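Enoyl-CoA hydratase/isomerase family protein (Bacillus anthracis, PDB 3KQF) probably catalyses the reversible addition of water across the double bond of 2-trans-enoyl-CoA thioesters, as crotonase-family enoyl-CoA hydratases do in fatty-acid breakdown. Local coordinates at residues T54-L59 / E199-I204; F186-P189 / E195-I198. All coordinates share one frame; numbering follows the deposited sequence. Where two conformers were deposited one is given.

Interaction 1: residues T54-L59 / E199-I204; sequences TRVVIL and EIAEKI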
loop_
_atom_site.group_PDB
_atom_site.type_symbol
_atom_site.label_atom_id
_atom_site.label_comp_id
_atom_site.label_asym_id
_atom_site.label_seq_id
_atom_site.Cartn_x
_atom_site.Cartn_y
_atom_site.Cartn_z
ATOM N N THR A 54 17.356 -8.403 25.315
ATOM C CA THR A 54 17.147 -8.861 23.929
ATOM C C THR A 54 16.570 -7.732 23.091
ATOM O O THR A 54 15.473 -7.240 23.362
ATOM C CB THR A 54 16.236 -10.085 23.874
ATOM O OG1 THR A 54 16.870 -11.157 24.580
ATOM C CG2 THR A 54 15.988 -10.518 22.427
ATOM N N ARG A 55 17.311 -7.332 22.057
ATOM C CA ARG A 55 16.896 -6.191 21.240
ATOM C C ARG A 55 16.261 -6.517 19.902
ATOM O O ARG A 55 15.537 -5.692 19.369
ATOM C CB ARG A 55 18.083 -5.249 21.020
ATOM C CG ARG A 55 18.584 -4.580 22.309
ATOM C CD ARG A 55 19.820 -3.719 22.089
ATOM N NE ARG A 55 20.298 -3.155 23.357
ATOM C CZ ARG A 55 21.253 -2.241 23.472
ATOM N NH1 ARG A 55 21.863 -1.738 22.400
ATOM N NH2 ARG A 55 21.589 -1.812 24.680
ATOM N N VAL A 56 16.550 -7.697 19.362
ATOM C CA VAL A 56 16.045 -8.110 18.066
ATOM C C VAL A 56 15.939 -9.612 18.091
ATOM O O VAL A 56 16.773 -10.311 18.722
ATOM C CB VAL A 56 17.013 -7.734 16.899
ATOM C CG1 VAL A 56 16.404 -8.109 15.555
ATOM C CG2 VAL A 56 17.371 -6.256 16.906
ATOM N N VAL A 57 14.950 -10.104 17.361
ATOM C CA VAL A 57 14.692 -11.520 17.224
ATOM C C VAL A 57 14.735 -11.926 15.746
ATOM O O VAL A 57 14.223 -11.207 14.854
ATOM C CB VAL A 57 13.261 -11.861 17.759
ATOM C CG1 VAL A 57 12.939 -13.356 17.565
ATOM C CG2 VAL A 57 13.129 -11.445 19.231
ATOM N N ILE A 58 15.335 -13.077 15.489
ATOM C CA ILE A 58 15.349 -13.652 14.135
ATOM C C ILE A 58 14.555 -14.967 14.180
ATOM O O ILE A 58 14.767 -15.789 15.073
ATOM C CB ILE A 58 16.786 -13.930 13.640
ATOM C CG1 ILE A 58 17.561 -12.632 13.521
ATOM C CG2 ILE A 58 16.743 -14.641 12.268
ATOM C CD1 ILE A 58 19.092 -12.826 13.366
ATOM N N LEU A 59 13.647 -15.148 13.227
ATOM C CA LEU A 59 12.837 -16.352 13.150
ATOM C C LEU A 59 13.191 -17.055 11.844
ATOM O O LEU A 59 13.118 -16.452 10.775
ATOM C CB LEU A 59 11.349 -15.990 13.204
ATOM C CG LEU A 59 10.341 -17.136 13.285
ATOM C CD1 LEU A 59 10.652 -18.057 14.464
ATOM C CD2 LEU A 59 8.902 -16.580 13.383
ATOM N N GLU A 199 23.571 -9.620 10.429
ATOM C CA GLU A 199 24.128 -8.274 10.253
ATOM C C GLU A 199 23.057 -7.173 10.316
ATOM O O GLU A 199 23.305 -6.119 10.908
ATOM C CB GLU A 199 25.083 -8.191 9.059
ATOM C CG GLU A 199 26.408 -8.903 9.409
ATOM C CD GLU A 199 27.446 -8.892 8.313
ATOM O OE1 GLU A 199 27.253 -8.193 7.296
ATOM O OE2 GLU A 199 28.471 -9.592 8.481
ATOM N N ILE A 200 21.864 -7.433 9.780
ATOM C CA ILE A 200 20.757 -6.458 9.887
ATOM C C ILE A 200 20.284 -6.385 11.338
ATOM O O ILE A 200 20.060 -5.295 11.863
ATOM C CB ILE A 200 19.593 -6.788 8.940
ATOM C CG1 ILE A 200 20.058 -6.642 7.495
ATOM C CG2 ILE A 200 18.387 -5.870 9.207
ATOM C CD1 ILE A 200 19.011 -7.029 6.479
ATOM N N ALA A 201 20.184 -7.539 12.004
ATOM C CA ALA A 201 19.812 -7.582 13.414
ATOM C C ALA A 201 20.823 -6.801 14.262
ATOM O O ALA A 201 20.431 -6.076 15.171
ATOM C CB ALA A 201 19.705 -9.053 13.914
ATOM N N GLU A 202 22.122 -6.969 13.980
ATOM C CA GLU A 202 23.177 -6.259 14.722
ATOM C C GLU A 202 23.069 -4.749 14.545
ATOM O O GLU A 202 23.295 -3.988 15.489
ATOM C CB GLU A 202 24.587 -6.734 14.309
ATOM C CG GLU A 202 24.960 -8.112 14.799
ATOM C CD GLU A 202 26.320 -8.554 14.298
ATOM O OE1 GLU A 202 26.791 -8.037 13.253
ATOM O OE2 GLU A 202 26.904 -9.440 14.937
ATOM N N LYS A 203 22.745 -4.302 13.337
ATOM C CA LYS A 203 22.567 -2.872 13.110
ATOM C C LYS A 203 21.428 -2.341 13.966
ATOM O O LYS A 203 21.585 -1.350 14.676
ATOM C CB LYS A 203 22.282 -2.561 11.643
ATOM C CG LYS A 203 21.996 -1.077 11.366
ATOM C CD LYS A 203 23.083 -0.155 11.916
ATOM C CE LYS A 203 22.878 1.269 11.453
ATOM N NZ LYS A 203 23.928 2.231 11.870
ATOM N N ILE A 204 20.288 -3.016 13.918
ATOM C CA ILE A 204 19.116 -2.574 14.701
ATOM C C ILE A 204 19.441 -2.610 16.195
ATOM O O ILE A 204 19.071 -1.693 16.938
ATOM C CB ILE A 204 17.865 -3.414 14.360
ATOM C CG1 ILE A 204 17.492 -3.190 12.898
ATOM C CG2 ILE A 204 16.696 -3.027 15.266
ATOM C CD1 ILE A 204 16.408 -4.142 12.340
#
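V56 and A201 mark the point where the start of a central β-strand meets the helix packed on one face of its sheet, and their CA atoms approach to 6.0 Å. Apolar packing carries most of the contact. Both methyls of V56 are engaged, CG1 with A201 alone and CG2 with both A201 and I204. CG1 of V56 stands anti to the backbone N (chi1 -177°) and meets the methyl CB of A201 at 3.8 Å, while CG2 is directed to the next turn and lies 3.7 Å from CG2 of I204. The side chains of V56 and I204 cross at about a right angle. It is the branch methyl of the isoleucine that does the touching. From two residues further along the strand, I58 extends its chain until CD1 reaches the same A201 methyl at 3.9 Å; CB of A201 is thus shared between V56 and I58. The small alanine is consistent with the close approach of the axes of 56-59 and 199-204, 8.6 Å.

The architecture is that of the crotonase fold: strand 56-61 lies inside a mainly parallel sheet, and helix 193-206 covers one face of it, with the axes of 56-59 and 199-204 nearly antiparallel (163°). I106 of strand 105-109 packs against V56, and F126 of strand 126-130 against I204, which continues the apolar layer across the sheet. T169 of a second subunit also packs on I204.

Polar groups play a secondary part. The carbonyl O of A201 lies 3.5 Å from CG2 of V56, a van der Waals contact beside the methyl pair. Just before the strand begins, R55 sends its guanidinium beyond the helical segment, where NH1 hydrogen-bonds to the carbonyl O of A205 and NH2 to that of Y262.

Interaction 2: residues F186-P189 / E195-I198; sequences FVVP and EKAI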
loop_
_atom_site.group_PDB
_atom_site.type_symbol
_atom_site.label_atom_id
_atom_site.label_comp_id
_atom_site.label_asym_id
_atom_site.label_seq_id
_atom_site.Cartn_x
_atom_site.Cartn_y
_atom_site.Cartn_z
ATOM N N PHE A 186 14.318 -8.265 1.422
ATOM C CA PHE A 186 15.663 -8.620 0.931
ATOM C C PHE A 186 15.673 -10.044 0.354
ATOM O O PHE A 186 14.908 -10.909 0.802
ATOM C CB PHE A 186 16.686 -8.585 2.070
ATOM C CG PHE A 186 16.768 -7.258 2.780
ATOM C CD1 PHE A 186 17.679 -6.284 2.367
ATOM C CD2 PHE A 186 15.949 -6.989 3.852
ATOM C CE1 PHE A 186 17.761 -5.055 3.031
ATOM C CE2 PHE A 186 16.027 -5.756 4.532
ATOM C CZ PHE A 186 16.910 -4.793 4.112
ATOM N N VAL A 187 16.535 -10.273 -0.633
ATOM C CA VAL A 187 16.763 -11.608 -1.190
ATOM C C VAL A 187 18.273 -11.828 -1.270
ATOM O O VAL A 187 18.998 -10.973 -1.787
ATOM C CB VAL A 187 16.068 -11.830 -2.566
ATOM C CG1 VAL A 187 16.441 -13.199 -3.113
ATOM C CG2 VAL A 187 14.570 -11.724 -2.421
ATOM N N VAL A 188 18.739 -12.939 -0.702
ATOM C CA VAL A 188 20.153 -13.293 -0.693
ATOM C C VAL A 188 20.318 -14.795 -0.939
ATOM O O VAL A 188 19.370 -15.556 -0.776
ATOM C CB VAL A 188 20.826 -12.933 0.667
ATOM C CG1 VAL A 188 20.632 -11.473 0.983
ATOM C CG2 VAL A 188 20.264 -13.798 1.809
ATOM N N PRO A 189 21.527 -15.235 -1.319
ATOM C CA PRO A 189 21.743 -16.672 -1.536
ATOM C C PRO A 189 21.508 -17.434 -0.242
ATOM O O PRO A 189 21.816 -16.908 0.830
ATOM C CB PRO A 189 23.218 -16.751 -1.961
ATOM C CG PRO A 189 23.554 -15.400 -2.407
ATOM C CD PRO A 189 22.720 -14.444 -1.645
ATOM N N GLU A 195 24.034 -15.000 7.787
ATOM C CA GLU A 195 24.873 -13.831 8.088
ATOM C C GLU A 195 24.163 -12.523 7.732
ATOM O O GLU A 195 24.313 -11.545 8.440
ATOM C CB GLU A 195 26.302 -13.893 7.496
ATOM C CG GLU A 195 26.474 -13.595 6.023
ATOM C CD GLU A 195 27.961 -13.437 5.635
ATOM O OE1 GLU A 195 28.827 -13.396 6.546
ATOM O OE2 GLU A 195 28.260 -13.335 4.425
ATOM N N LYS A 196 23.369 -12.514 6.665
ATOM C CA LYS A 196 22.625 -11.304 6.294
ATOM C C LYS A 196 21.605 -10.927 7.402
ATOM O O LYS A 196 21.448 -9.746 7.749
ATOM C CB LYS A 196 21.896 -11.514 4.971
ATOM C CG LYS A 196 21.118 -10.274 4.439
ATOM C CD LYS A 196 22.065 -9.146 4.037
ATOM C CE LYS A 196 21.323 -8.007 3.346
ATOM N NZ LYS A 196 22.254 -6.927 2.903
ATOM N N ALA A 197 20.884 -11.921 7.928
ATOM C CA ALA A 197 19.914 -11.660 8.999
ATOM C C ALA A 197 20.621 -11.175 10.261
ATOM O O ALA A 197 20.151 -10.265 10.934
ATOM C CB ALA A 197 19.081 -12.909 9.308
ATOM N N ILE A 198 21.754 -11.773 10.578
ATOM C CA ILE A 198 22.510 -11.363 11.764
ATOM C C ILE A 198 23.058 -9.951 11.604
ATOM O O ILE A 198 23.015 -9.163 12.540
ATOM C CB ILE A 198 23.638 -12.338 12.087
ATOM C CG1 ILE A 198 23.049 -13.639 12.613
ATOM C CG2 ILE A 198 24.599 -11.740 13.137
ATOM C CD1 ILE A 198 24.076 -14.741 12.805
#
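K196 lays the aliphatic part of its side chain over strand 186-188, touching V188 with its middle carbons and F186 with its outer one. The side chain leaves the helix extended about its first torsion, and a bend at chi2 (67°) then turns the outer methylenes toward the F186 ring. Against V188 the lysine chain runs at a slant, and a single methyl does the work: CG1 of V188 sits 3.7 Å from CG of K196 and 4.1 Å from its CD. Against F186 the approach is close to perpendicular. CE of K196 comes within 4.1 Å of CD1 of F186, a looser contact at the end of the methylene run.

The two strand residues can share one lysine because they are two positions apart and their CB atoms both point to the helix side, with V187 between them directed the other way. Strand 186-188 is the last of the six-stranded sheet in the crotonase fold, pairing with strand 126-130 through backbone hydrogen bonds from F186 and V188, and a short connection leads from it into helix 193-206, which turns back over the sheet. I128 of the neighbouring strand packs on both F186 and V188.

The F186 ring is further engaged at a subunit boundary: R162 of a second subunit makes a cation-pi interaction with it, and E165 of that subunit also packs on F186.

In the fold
From the N terminus, after two strands and a helix, the chain lays down strand 56-61 in the interior of the six-stranded sheet, then builds the following strands and helices before arriving at edge strand 186-188. Interaction 2 closes a short loop at once, with only five residues between its segments, as helix 193-206 folds back. The helix continues without a break into 199-204, the partner of strand 56-61, and interaction 1 closes a longer loop of 139 residues, within which interaction 2 is nested. One helix spans from the sheet's edge to its interior. The contacts, with centres about 12 Å apart, adjoin where I58 packs on the backbone of A197 and I198, and I200 on F186.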